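Local atomic coordinates of lipid transferase CIDEC (Mus musculus, PDB entry 4IKG), a protein that transfers triacylglycerols between lipid droplets and drives their fusion, favouring fat storage in one large droplet in white adipose tissue. Residues R6-S11 / E27-K32; A13-R18 / M69-L74; N31-Q34 / K38-D41; P43-L48 / G52-T57. All coordinates share one frame; numbering follows the deposited sequence. Where two conformers were deposited one is given.

Contact 1: R6-S11 / E27-K32; sequences RPCRVS and EDLLNK
Cys-8 and Val-10, two residues apart on strand 7-11, both reach the same side chain of helix 26-36, that of Leu-29. Just ahead of them, Arg-6 folds its guanidinium back on its own segment: NH2 donates to Pro-7 O at 2.7 Å, with the carbonyl oxygen lying in the guanidinium plane. NE of the same group bonds to Phe-61 O, and the charge also makes a cation-pi contact with Phe-61, so Arg-6 is tied to helix 58-63. Cys-8 follows, with SG 4.0 Å from Leu-29 CD2. Val-10 is next to point at the helix, and its CG2 lies 4.3 Å from Leu-29 CD1. Each methyl of the leucine thus has its own partner on the strand: with CG anti to the backbone N (chi1 179°), the side chain reaches away from the helix and spreads CD2 to Cys-8 and CD1 to Val-10. Leu-29 also touches Ile-21 and Phe-61. A helix laid across the sheet in this way is the core of the ubiquitin-like beta-grasp fold, to which the CIDE-N domain belongs. No hydrogen bond joins the two segments; all three touching residues are buried, which implies cohesion by dispersion and the hydrophobic effect.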
loop_
_atom_site.group_PDB
_atom_site.type_symbol
_atom_site.label_atom_id
_atom_site.label_comp_id
_atom_site.label_asym_id
_atom_site.label_seq_id
_atom_site.Cartn_x
_atom_site.Cartn_y
_atom_site.Cartn_z
ATOM N N ARG A 6 11.745 2.819 4.126
ATOM C CA ARG A 6 11.107 3.772 3.223
ATOM C C ARG A 6 9.734 4.178 3.750
ATOM O O ARG A 6 8.920 3.320 4.098
ATOM C CB ARG A 6 10.969 3.160 1.827
ATOM C CG ARG A 6 10.324 4.069 0.793
ATOM C CD ARG A 6 9.176 3.363 0.091
ATOM N NE ARG A 6 8.964 3.870 -1.262
ATOM C CZ ARG A 6 8.247 4.949 -1.554
ATOM N NH1 ARG A 6 8.110 5.333 -2.815
ATOM N NH2 ARG A 6 7.669 5.649 -0.587
ATOM N N PRO A 7 9.470 5.493 3.812
ATOM C CA PRO A 7 8.180 6.006 4.287
ATOM C C PRO A 7 7.060 5.742 3.284
ATOM O O PRO A 7 7.248 5.936 2.081
ATOM C CB PRO A 7 8.431 7.510 4.415
ATOM C CG PRO A 7 9.511 7.792 3.430
ATOM C CD PRO A 7 10.397 6.579 3.447
ATOM N N CYS A 8 5.910 5.299 3.780
ATOM C CA CYS A 8 4.778 4.979 2.918
ATOM C C CYS A 8 3.475 5.514 3.500
ATOM O O CYS A 8 3.178 5.301 4.674
ATOM C CB CYS A 8 4.671 3.465 2.717
ATOM S SG CYS A 8 6.142 2.679 2.016
ATOM N N ARG A 9 2.697 6.213 2.680
ATOM C CA ARG A 9 1.390 6.695 3.112
ATOM C C ARG A 9 0.307 5.772 2.564
ATOM O O ARG A 9 -0.019 5.818 1.376
ATOM C CB ARG A 9 1.160 8.134 2.651
ATOM C CG ARG A 9 2.275 9.089 3.058
ATOM C CD ARG A 9 1.968 10.523 2.649
ATOM N NE ARG A 9 3.103 11.411 2.893
ATOM C CZ ARG A 9 3.082 12.726 2.698
ATOM N NH1 ARG A 9 1.980 13.317 2.257
ATOM N NH2 ARG A 9 4.165 13.452 2.946
ATOM N N VAL A 10 -0.243 4.927 3.432
ATOM C CA VAL A 10 -1.196 3.906 3.003
ATOM C C VAL A 10 -2.631 4.247 3.405
ATOM O O VAL A 10 -2.914 4.506 4.576
ATOM C CB VAL A 10 -0.814 2.521 3.559
ATOM C CG1 VAL A 10 -1.763 1.454 3.039
ATOM C CG2 VAL A 10 0.623 2.186 3.189
ATOM N N SER A 11 -3.531 4.246 2.424
ATOM C CA SER A 11 -4.937 4.547 2.669
ATOM C C SER A 11 -5.803 3.307 2.482
ATOM O O SER A 11 -5.365 2.314 1.899
ATOM C CB SER A 11 -5.415 5.663 1.737
ATOM O OG SER A 11 -6.806 5.896 1.884
ATOM N N GLU A 27 7.239 -6.366 -0.306
ATOM C CA GLU A 27 6.841 -7.581 0.392
ATOM C C GLU A 27 6.558 -7.286 1.854
ATOM O O GLU A 27 5.510 -7.660 2.395
ATOM C CB GLU A 27 7.971 -8.607 0.308
ATOM C CG GLU A 27 7.505 -10.022 0.051
ATOM C CD GLU A 27 8.200 -11.037 0.939
ATOM O OE1 GLU A 27 8.784 -10.628 1.962
ATOM O OE2 GLU A 27 8.164 -12.244 0.618
ATOM N N ASP A 28 7.514 -6.599 2.468
ATOM C CA ASP A 28 7.501 -6.282 3.882
ATOM C C ASP A 28 6.338 -5.368 4.229
ATOM O O ASP A 28 5.665 -5.555 5.244
ATOM C CB ASP A 28 8.814 -5.594 4.230
ATOM C CG ASP A 28 9.980 -6.122 3.402
ATOM O OD1 ASP A 28 9.758 -6.449 2.218
ATOM O OD2 ASP A 28 11.114 -6.235 3.920
ATOM N N LEU A 29 6.119 -4.365 3.384
ATOM C CA LEU A 29 4.990 -3.464 3.548
ATOM C C LEU A 29 3.708 -4.273 3.544
ATOM O O LEU A 29 2.879 -4.144 4.443
ATOM C CB LEU A 29 4.950 -2.436 2.420
ATOM C CG LEU A 29 3.772 -1.465 2.489
ATOM C CD1 LEU A 29 3.799 -0.705 3.805
ATOM C CD2 LEU A 29 3.788 -0.504 1.311
ATOM N N LEU A 30 3.555 -5.113 2.527
ATOM C CA LEU A 30 2.371 -5.956 2.424
ATOM C C LEU A 30 2.207 -6.884 3.633
ATOM O O LEU A 30 1.088 -7.243 4.000
ATOM C CB LEU A 30 2.361 -6.735 1.103
ATOM C CG LEU A 30 1.484 -6.118 0.006
ATOM C CD1 LEU A 30 0.091 -5.862 0.548
ATOM C CD2 LEU A 30 2.085 -4.835 -0.551
ATOM N N ASN A 31 3.324 -7.251 4.254
ATOM C CA ASN A 31 3.289 -7.999 5.508
ATOM C C ASN A 31 2.749 -7.146 6.661
ATOM O O ASN A 31 1.916 -7.602 7.446
ATOM C CB ASN A 31 4.677 -8.561 5.857
ATOM C CG ASN A 31 5.094 -9.713 4.951
ATOM O OD1 ASN A 31 4.254 -10.407 4.376
ATOM N ND2 ASN A 31 6.400 -9.923 4.827
ATOM N N LYS A 32 3.203 -5.896 6.726
ATOM C CA LYS A 32 2.910 -5.000 7.848
ATOM C C LYS A 32 1.492 -4.425 7.852
ATOM O O LYS A 32 0.826 -4.394 8.891
ATOM C CB LYS A 32 3.922 -3.849 7.879
ATOM C CG LYS A 32 4.732 -3.781 9.158
ATOM C CD LYS A 32 6.217 -3.902 8.878
ATOM C CE LYS A 32 6.925 -2.586 9.125
ATOM N NZ LYS A 32 8.385 -2.708 8.883
#

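Contact 2: A13-R18 / M69-L74; sequences ADRKVR and MFMVLL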
loop_
_atom_site.group_PDB
_atom_site.type_symbol
_atom_site.label_atom_id
_atom_site.label_comp_id
_atom_site.label_asym_id
_atom_site.label_seq_id
_atom_site.Cartn_x
_atom_site.Cartn_y
_atom_site.Cartn_z
ATOM N N ALA A 13 -9.556 1.540 1.095
ATOM C CA ALA A 13 -10.377 1.658 -0.109
ATOM C C ALA A 13 -11.493 2.697 0.008
ATOM O O ALA A 13 -11.894 3.299 -0.988
ATOM C CB ALA A 13 -10.949 0.302 -0.496
ATOM N N ASP A 14 -11.980 2.909 1.225
ATOM C CA ASP A 14 -13.063 3.856 1.464
ATOM C C ASP A 14 -12.547 5.249 1.822
ATOM O O ASP A 14 -13.318 6.111 2.248
ATOM C CB ASP A 14 -13.985 3.329 2.567
ATOM C CG ASP A 14 -13.224 2.629 3.679
ATOM O OD1 ASP A 14 -12.114 2.119 3.414
ATOM O OD2 ASP A 14 -13.737 2.581 4.815
ATOM N N ARG A 15 -11.244 5.456 1.637
ATOM C CA ARG A 15 -10.563 6.700 2.017
ATOM C C ARG A 15 -10.841 7.085 3.461
ATOM O O ARG A 15 -10.942 8.268 3.792
ATOM C CB ARG A 15 -10.952 7.856 1.094
ATOM C CG ARG A 15 -10.045 8.022 -0.103
ATOM C CD ARG A 15 -10.262 6.927 -1.125
ATOM N NE ARG A 15 -9.790 7.355 -2.436
ATOM C CZ ARG A 15 -9.931 6.654 -3.556
ATOM N NH1 ARG A 15 -10.534 5.473 -3.536
ATOM N NH2 ARG A 15 -9.467 7.141 -4.696
ATOM N N LYS A 16 -10.970 6.072 4.313
ATOM C CA LYS A 16 -11.321 6.277 5.711
ATOM C C LYS A 16 -10.099 6.672 6.533
ATOM O O LYS A 16 -10.025 7.785 7.055
ATOM C CB LYS A 16 -11.958 5.009 6.290
ATOM C CG LYS A 16 -12.749 5.242 7.572
ATOM C CD LYS A 16 -12.976 3.946 8.347
ATOM C CE LYS A 16 -14.380 3.383 8.150
ATOM N NZ LYS A 16 -14.647 2.228 9.059
ATOM N N VAL A 17 -9.144 5.754 6.642
ATOM C CA VAL A 17 -7.940 5.990 7.429
ATOM C C VAL A 17 -6.667 5.963 6.578
ATOM O O VAL A 17 -6.478 5.074 5.741
ATOM C CB VAL A 17 -7.848 5.019 8.645
ATOM C CG1 VAL A 17 -8.969 3.983 8.595
ATOM C CG2 VAL A 17 -6.481 4.346 8.727
ATOM N N ARG A 18 -5.815 6.965 6.778
ATOM C CA ARG A 18 -4.513 7.024 6.125
ATOM C C ARG A 18 -3.428 6.937 7.187
ATOM O O ARG A 18 -3.459 7.670 8.177
ATOM C CB ARG A 18 -4.368 8.324 5.335
ATOM C CG ARG A 18 -5.271 8.412 4.117
ATOM C CD ARG A 18 -5.628 9.853 3.807
ATOM N NE ARG A 18 -6.166 10.530 4.984
ATOM C CZ ARG A 18 -7.421 10.417 5.406
ATOM N NH1 ARG A 18 -8.278 9.647 4.749
ATOM N NH2 ARG A 18 -7.819 11.071 6.487
ATOM N N MET A 69 0.786 8.504 -1.962
ATOM C CA MET A 69 -0.302 7.879 -1.219
ATOM C C MET A 69 -0.663 6.534 -1.838
ATOM O O MET A 69 -1.079 6.464 -2.997
ATOM C CB MET A 69 -1.530 8.790 -1.186
ATOM C CG MET A 69 -2.692 8.241 -0.371
ATOM S SD MET A 69 -2.313 8.071 1.385
ATOM C CE MET A 69 -2.019 9.785 1.825
ATOM N N PHE A 70 -0.498 5.466 -1.065
ATOM C CA PHE A 70 -0.816 4.130 -1.552
ATOM C C PHE A 70 -2.242 3.719 -1.217
ATOM O O PHE A 70 -2.982 4.453 -0.559
ATOM C CB PHE A 70 0.161 3.099 -0.989
ATOM C CG PHE A 70 1.573 3.286 -1.456
ATOM C CD1 PHE A 70 1.990 2.766 -2.670
ATOM C CD2 PHE A 70 2.485 3.982 -0.682
ATOM C CE1 PHE A 70 3.292 2.938 -3.101
ATOM C CE2 PHE A 70 3.788 4.156 -1.110
ATOM C CZ PHE A 70 4.190 3.634 -2.320
ATOM N N MET A 71 -2.614 2.534 -1.684
ATOM C CA MET A 71 -3.931 1.973 -1.442
ATOM C C MET A 71 -3.848 0.458 -1.560
ATOM O O MET A 71 -3.522 -0.076 -2.625
ATOM C CB MET A 71 -4.947 2.537 -2.434
ATOM C CG MET A 71 -6.367 2.059 -2.198
ATOM S SD MET A 71 -7.583 3.320 -2.623
ATOM C CE MET A 71 -8.909 2.296 -3.259
ATOM N N VAL A 72 -4.096 -0.261 -0.480
ATOM C CA VAL A 72 -3.951 -1.700 -0.538
ATOM C C VAL A 72 -5.192 -2.303 -1.077
ATOM O O VAL A 72 -6.290 -1.893 -0.737
ATOM C CB VAL A 72 -3.755 -2.364 0.812
ATOM C CG1 VAL A 72 -2.349 -2.211 1.295
ATOM C CG2 VAL A 72 -4.763 -1.851 1.813
ATOM N N LEU A 73 -5.008 -3.304 -1.904
ATOM C CA LEU A 73 -6.139 -4.084 -2.335
ATOM C C LEU A 73 -6.077 -5.458 -1.720
ATOM O O LEU A 73 -5.109 -6.195 -1.827
ATOM C CB LEU A 73 -6.178 -4.199 -3.841
ATOM C CG LEU A 73 -7.064 -3.223 -4.563
ATOM C CD1 LEU A 73 -7.597 -2.073 -3.738
ATOM C CD2 LEU A 73 -6.246 -2.721 -5.711
ATOM N N LEU A 74 -7.157 -5.786 -1.076
ATOM C CA LEU A 74 -7.232 -7.007 -0.328
ATOM C C LEU A 74 -7.859 -8.074 -1.176
ATOM O O LEU A 74 -9.064 -8.091 -1.344
ATOM C CB LEU A 74 -8.087 -6.784 0.931
ATOM C CG LEU A 74 -9.365 -5.917 0.919
ATOM C CD1 LEU A 74 -9.543 -5.056 2.157
ATOM C CD2 LEU A 74 -9.684 -5.116 -0.334
#
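Met-71 leaves strand 69-73 toward the loop 13-18 and meets two of its residues, Ala-13 and Arg-15. From CB the chain continues with CG anti to the backbone N (chi1 -177°), and on its way out the side chain also touches Val-47 of the neighbouring strand. SD then comes to rest over one face of the Arg-15 guanidinium, 3.8 Å from NH1, the two side chains crossing at about a right angle. At the tip, CE lies 3.5 Å from Ala-13 CA and 4.0 Å from Ala-13 CB, while Arg-15 NH1 is 3.6 Å from that same methyl. In the beta-grasp fold of this CIDE-N domain, residues 13-17 form most of the connection between strands 7-11 and 18-22, and strand 69-73 runs parallel to 7-11; Met-71 thus ties that connection to the middle of the sheet, on the face turned away from helix 26-36. The guanidinium is held in place by a salt bridge from NE to Glu-49 and a hydrogen bond from NH1 to Lys-80 O. Farther along, Met-69 SD and Arg-18 CG make a looser contact, doubtful in detail because the exposed arginine has two conformers.

Contact 3: N31-Q34 / K38-D41; sequences NKVQ and KLKD
Leu-39 bonds back onto the last turn of helix 26-36: its backbone N donates to Gln-34 O at 2.7 Å, with an N-H...O angle of 162° and the donor in the carbonyl plane. The tightly packed part of the contact gathers round this bond. Leu-39 CB sits 3.5 Å from the same Gln-34 O, so a methylene rests against the oxygen that the backbone N-H holds. With CG anti to the carbonyl carbon (chi1 -68°), the leucine turns inward along the helix end, bringing CD1 to 3.9 Å from Val-33 O and 4.3 Å from Val-33 CG2. Val-33 and Leu-39 both go on to touch Val-72 of strand 69-73, so this side of the contact rests on the sheet. The Gln-34 side chain belongs to the close packing too: fully extended, it lies obliquely against the loop, CG 3.5 Å from Leu-39 O and NE2 3.4 Å from the carbonyl carbon of Asp-41, and Lys-42 and Pro-43 also touch it. A bond from a residue to the carbonyl five positions earlier, with Lys-38 just before it in a left-handed conformation (phi 53°), is consistent with a Schellman motif, a common way to end a helix and turn the chain away; here it sends the chain from the helix toward strand 45-48 of the beta-grasp domain. The loose side belongs to Lys-38, Lys-40 and Asp-41, all exposed, which direct their CB atoms away from the helix.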
loop_
_atom_site.group_PDB
_atom_site.type_symbol
_atom_site.label_atom_id
_atom_site.label_comp_id
_atom_site.label_asym_id
_atom_site.label_seq_id
_atom_site.Cartn_x
_atom_site.Cartn_y
_atom_site.Cartn_z
ATOM N N ASN A 31 3.324 -7.251 4.254
ATOM C CA ASN A 31 3.289 -7.999 5.508
ATOM C C ASN A 31 2.749 -7.146 6.661
ATOM O O ASN A 31 1.916 -7.602 7.446
ATOM C CB ASN A 31 4.677 -8.561 5.857
ATOM C CG ASN A 31 5.094 -9.713 4.951
ATOM O OD1 ASN A 31 4.254 -10.407 4.376
ATOM N ND2 ASN A 31 6.400 -9.923 4.827
ATOM N N LYS A 32 3.203 -5.896 6.726
ATOM C CA LYS A 32 2.910 -5.000 7.848
ATOM C C LYS A 32 1.492 -4.425 7.852
ATOM O O LYS A 32 0.826 -4.394 8.891
ATOM C CB LYS A 32 3.922 -3.849 7.879
ATOM C CG LYS A 32 4.732 -3.781 9.158
ATOM C CD LYS A 32 6.217 -3.902 8.878
ATOM C CE LYS A 32 6.925 -2.586 9.125
ATOM N NZ LYS A 32 8.385 -2.708 8.883
ATOM N N VAL A 33 1.049 -3.970 6.683
ATOM C CA VAL A 33 -0.211 -3.234 6.539
ATOM C C VAL A 33 -1.452 -3.970 7.074
ATOM O O VAL A 33 -2.395 -3.335 7.543
ATOM C CB VAL A 33 -0.421 -2.741 5.072
ATOM C CG1 VAL A 33 -0.316 -3.901 4.083
ATOM C CG2 VAL A 33 -1.745 -1.992 4.923
ATOM N N GLN A 34 -1.445 -5.301 7.034
ATOM C CA GLN A 34 -2.581 -6.073 7.549
ATOM C C GLN A 34 -2.811 -5.822 9.036
ATOM O O GLN A 34 -3.928 -5.536 9.458
ATOM C CB GLN A 34 -2.407 -7.576 7.298
ATOM C CG GLN A 34 -3.572 -8.422 7.820
ATOM C CD GLN A 34 -3.289 -9.917 7.795
ATOM O OE1 GLN A 34 -2.135 -10.345 7.791
ATOM N NE2 GLN A 34 -4.350 -10.719 7.781
ATOM N N LYS A 38 -5.489 -2.745 10.770
ATOM C CA LYS A 38 -6.567 -3.628 11.229
ATOM C C LYS A 38 -7.319 -4.272 10.063
ATOM O O LYS A 38 -8.498 -3.987 9.847
ATOM C CB LYS A 38 -7.558 -2.886 12.139
ATOM C CG LYS A 38 -7.172 -2.821 13.614
ATOM C CD LYS A 38 -8.345 -2.316 14.450
ATOM C CE LYS A 38 -8.230 -2.748 15.905
ATOM N NZ LYS A 38 -8.014 -4.216 16.025
ATOM N N LEU A 39 -6.642 -5.142 9.317
ATOM C CA LEU A 39 -7.263 -5.795 8.166
ATOM C C LEU A 39 -7.633 -7.252 8.439
ATOM O O LEU A 39 -6.823 -8.025 8.952
ATOM C CB LEU A 39 -6.371 -5.678 6.929
ATOM C CG LEU A 39 -6.278 -4.240 6.419
ATOM C CD1 LEU A 39 -5.438 -4.148 5.161
ATOM C CD2 LEU A 39 -7.674 -3.678 6.182
ATOM N N LYS A 40 -8.863 -7.613 8.087
ATOM C CA LYS A 40 -9.398 -8.943 8.360
ATOM C C LYS A 40 -8.628 -10.047 7.644
ATOM O O LYS A 40 -8.471 -11.149 8.173
ATOM C CB LYS A 40 -10.875 -8.992 7.981
ATOM C CG LYS A 40 -11.731 -8.094 8.849
ATOM C CD LYS A 40 -13.029 -7.739 8.166
ATOM C CE LYS A 40 -14.102 -7.385 9.176
ATOM N NZ LYS A 40 -15.398 -7.114 8.498
ATOM N N ASP A 41 -8.155 -9.750 6.441
ATOM C CA ASP A 41 -7.299 -10.681 5.715
ATOM C C ASP A 41 -6.190 -9.930 4.988
ATOM O O ASP A 41 -6.352 -8.765 4.625
ATOM C CB ASP A 41 -8.116 -11.549 4.752
ATOM C CG ASP A 41 -9.173 -10.761 4.005
ATOM O OD1 ASP A 41 -9.567 -9.680 4.491
ATOM O OD2 ASP A 41 -9.618 -11.231 2.936
#

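Contact 4: P43-L48 / G52-T57; sequences PFSLVL and GTIVET
Leu-48 joins strand 45-48 to the segment 52-57 through both of its backbone polar groups: its N donates to Thr-53 O at 2.8 Å, and its O accepts from Gly-52 N, also at 2.8 Å. The second bond closes the turn and is bent, at 137°. Gly-52 has a positive phi, which favours glycine. A straighter bond, 160°, runs from Val-55 N to Leu-46 O at 2.9 Å. Beyond it a water steps in between the chains, accepting from Leu-46 N at 3.2 Å; its approach to Val-55 O is unusually short and doubtful in detail. Val-47 and Ile-54 form a non-hydrogen-bonded antiparallel pair in this short beta hairpin at the edge of the beta-grasp sheet.

Outward from the backbone, Leu-48 and Thr-53 lie side by side and point the same way, CD1 to CB 3.7 Å, while Thr-53 OG1 bonds to Asp-51. The other Leu-48 methyl, CD2, meets Val-55 CG2 at 4.0 Å. Leu-46 and Val-55 lie on the same face and both touch Phe-61; Leu-46 also packs on Leu-29 and Leu-30 of helix 26-36. On the other face Val-47, its chi1 of 107° off the staggered positions, presses CG2 to 3.2 Å from Gly-52 O, a tight spot at the turn, and CG2 also meets Ile-54 CG1. Direct backbone bonds and Leu-48 packing hold the end next to the turn, while a water takes over where the chains diverge.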
loop_
_atom_site.group_PDB
_atom_site.type_symbol
_atom_site.label_atom_id
_atom_site.label_comp_id
_atom_site.label_asym_id
_atom_site.label_seq_id
_atom_site.Cartn_x
_atom_site.Cartn_y
_atom_site.Cartn_z
ATOM N N PRO A 43 -3.762 -8.206 2.525
ATOM C CA PRO A 43 -3.917 -7.613 1.192
ATOM C C PRO A 43 -3.061 -8.351 0.168
ATOM O O PRO A 43 -2.022 -8.905 0.530
ATOM C CB PRO A 43 -3.397 -6.184 1.378
ATOM C CG PRO A 43 -3.453 -5.931 2.845
ATOM C CD PRO A 43 -3.203 -7.250 3.495
ATOM N N PHE A 44 -3.489 -8.353 -1.091
ATOM C CA PHE A 44 -2.795 -9.106 -2.131
ATOM C C PHE A 44 -2.056 -8.202 -3.114
ATOM O O PHE A 44 -1.098 -8.630 -3.762
ATOM C CB PHE A 44 -3.782 -10.005 -2.883
ATOM C CG PHE A 44 -3.133 -10.916 -3.890
ATOM C CD1 PHE A 44 -3.385 -10.769 -5.245
ATOM C CD2 PHE A 44 -2.267 -11.917 -3.481
ATOM C CE1 PHE A 44 -2.789 -11.607 -6.172
ATOM C CE2 PHE A 44 -1.667 -12.756 -4.405
ATOM C CZ PHE A 44 -1.929 -12.601 -5.751
ATOM N N SER A 45 -2.495 -6.952 -3.223
ATOM C CA SER A 45 -1.901 -6.034 -4.188
ATOM C C SER A 45 -1.748 -4.623 -3.629
ATOM O O SER A 45 -2.621 -4.130 -2.911
ATOM C CB SER A 45 -2.739 -5.998 -5.469
ATOM O OG SER A 45 -2.142 -5.171 -6.452
ATOM N N LEU A 46 -0.629 -3.982 -3.954
ATOM C CA LEU A 46 -0.428 -2.586 -3.594
ATOM C C LEU A 46 -0.703 -1.721 -4.813
ATOM O O LEU A 46 -0.206 -2.000 -5.907
ATOM C CB LEU A 46 0.995 -2.347 -3.096
ATOM C CG LEU A 46 1.255 -0.913 -2.627
ATOM C CD1 LEU A 46 0.328 -0.561 -1.472
ATOM C CD2 LEU A 46 2.707 -0.714 -2.232
ATOM N N VAL A 47 -1.496 -0.672 -4.630
ATOM C CA VAL A 47 -1.911 0.145 -5.761
ATOM C C VAL A 47 -1.723 1.633 -5.468
ATOM O O VAL A 47 -1.588 2.026 -4.314
ATOM C CB VAL A 47 -3.375 -0.173 -6.151
ATOM C CG1 VAL A 47 -4.324 0.948 -5.732
ATOM C CG2 VAL A 47 -3.479 -0.455 -7.639
ATOM N N LEU A 48 -1.683 2.456 -6.512
ATOM C CA LEU A 48 -1.632 3.901 -6.319
ATOM C C LEU A 48 -3.035 4.459 -6.062
ATOM O O LEU A 48 -3.981 4.129 -6.780
ATOM C CB LEU A 48 -0.982 4.595 -7.520
ATOM C CG LEU A 48 0.517 4.364 -7.730
ATOM C CD1 LEU A 48 1.062 5.302 -8.799
ATOM C CD2 LEU A 48 1.280 4.538 -6.426
ATOM N N GLY A 52 -5.044 4.015 -9.325
ATOM C CA GLY A 52 -5.078 2.564 -9.268
ATOM C C GLY A 52 -3.960 1.899 -10.050
ATOM O O GLY A 52 -4.122 0.779 -10.538
ATOM N N THR A 53 -2.825 2.581 -10.173
ATOM C CA THR A 53 -1.664 2.008 -10.850
ATOM C C THR A 53 -1.030 0.929 -9.973
ATOM O O THR A 53 -0.694 1.175 -8.813
ATOM C CB THR A 53 -0.615 3.085 -11.200
ATOM O OG1 THR A 53 -1.205 4.077 -12.049
ATOM C CG2 THR A 53 0.575 2.460 -11.912
ATOM N N ILE A 54 -0.874 -0.269 -10.533
ATOM C CA ILE A 54 -0.375 -1.416 -9.775
ATOM C C ILE A 54 1.123 -1.333 -9.461
ATOM O O ILE A 54 1.951 -1.170 -10.361
ATOM C CB ILE A 54 -0.680 -2.749 -10.499
ATOM C CG1 ILE A 54 -2.192 -2.967 -10.598
ATOM C CG2 ILE A 54 -0.024 -3.917 -9.776
ATOM C CD1 ILE A 54 -2.594 -4.138 -11.474
ATOM N N VAL A 55 1.456 -1.449 -8.177
ATOM C CA VAL A 55 2.843 -1.507 -7.732
ATOM C C VAL A 55 3.184 -2.949 -7.366
ATOM O O VAL A 55 2.857 -3.410 -6.268
ATOM C CB VAL A 55 3.075 -0.611 -6.499
ATOM C CG1 VAL A 55 4.558 -0.522 -6.176
ATOM C CG2 VAL A 55 2.496 0.776 -6.729
ATOM N N GLU A 56 3.837 -3.662 -8.282
ATOM C CA GLU A 56 4.118 -5.081 -8.075
ATOM C C GLU A 56 5.601 -5.434 -8.197
ATOM O O GLU A 56 5.977 -6.603 -8.083
ATOM C CB GLU A 56 3.287 -5.942 -9.031
ATOM C CG GLU A 56 3.556 -5.674 -10.504
ATOM C CD GLU A 56 2.817 -6.636 -11.414
ATOM O OE1 GLU A 56 1.737 -7.124 -11.020
ATOM O OE2 GLU A 56 3.320 -6.909 -12.524
ATOM N N THR A 57 6.437 -4.427 -8.431
ATOM C CA THR A 57 7.883 -4.626 -8.433
ATOM C C THR A 57 8.551 -3.727 -7.395
ATOM O O THR A 57 8.065 -2.630 -7.103
ATOM C CB THR A 57 8.502 -4.386 -9.824
ATOM O OG1 THR A 57 9.930 -4.349 -9.713
ATOM C CG2 THR A 57 8.016 -3.074 -10.405
HETATM O O HOH W 1 1.638 -5.471 -5.612
#

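Overall arrangement
Contact 1 is the wholly buried one, the helix-on-sheet core of the domain; contacts 2 and 3 lie at the surface, and contact 4 is in between. Contacts 1 and 3 share helix 26-36, one using its sheet-facing side and the other its C-terminal end, and Val-10 and Val-33 pack together between them. Contacts 1, 2 and 4 all reach one sheet: strand 69-73 bonds to 7-11 on one flank and to 45-48 on the other, with a classic bulge at Phe-44 and Ser-45. Chemistry follows place: apolar in contact 1, sulfur and guanidinium in contact 2, backbone bonds at helix end and hairpin in contacts 3 and 4.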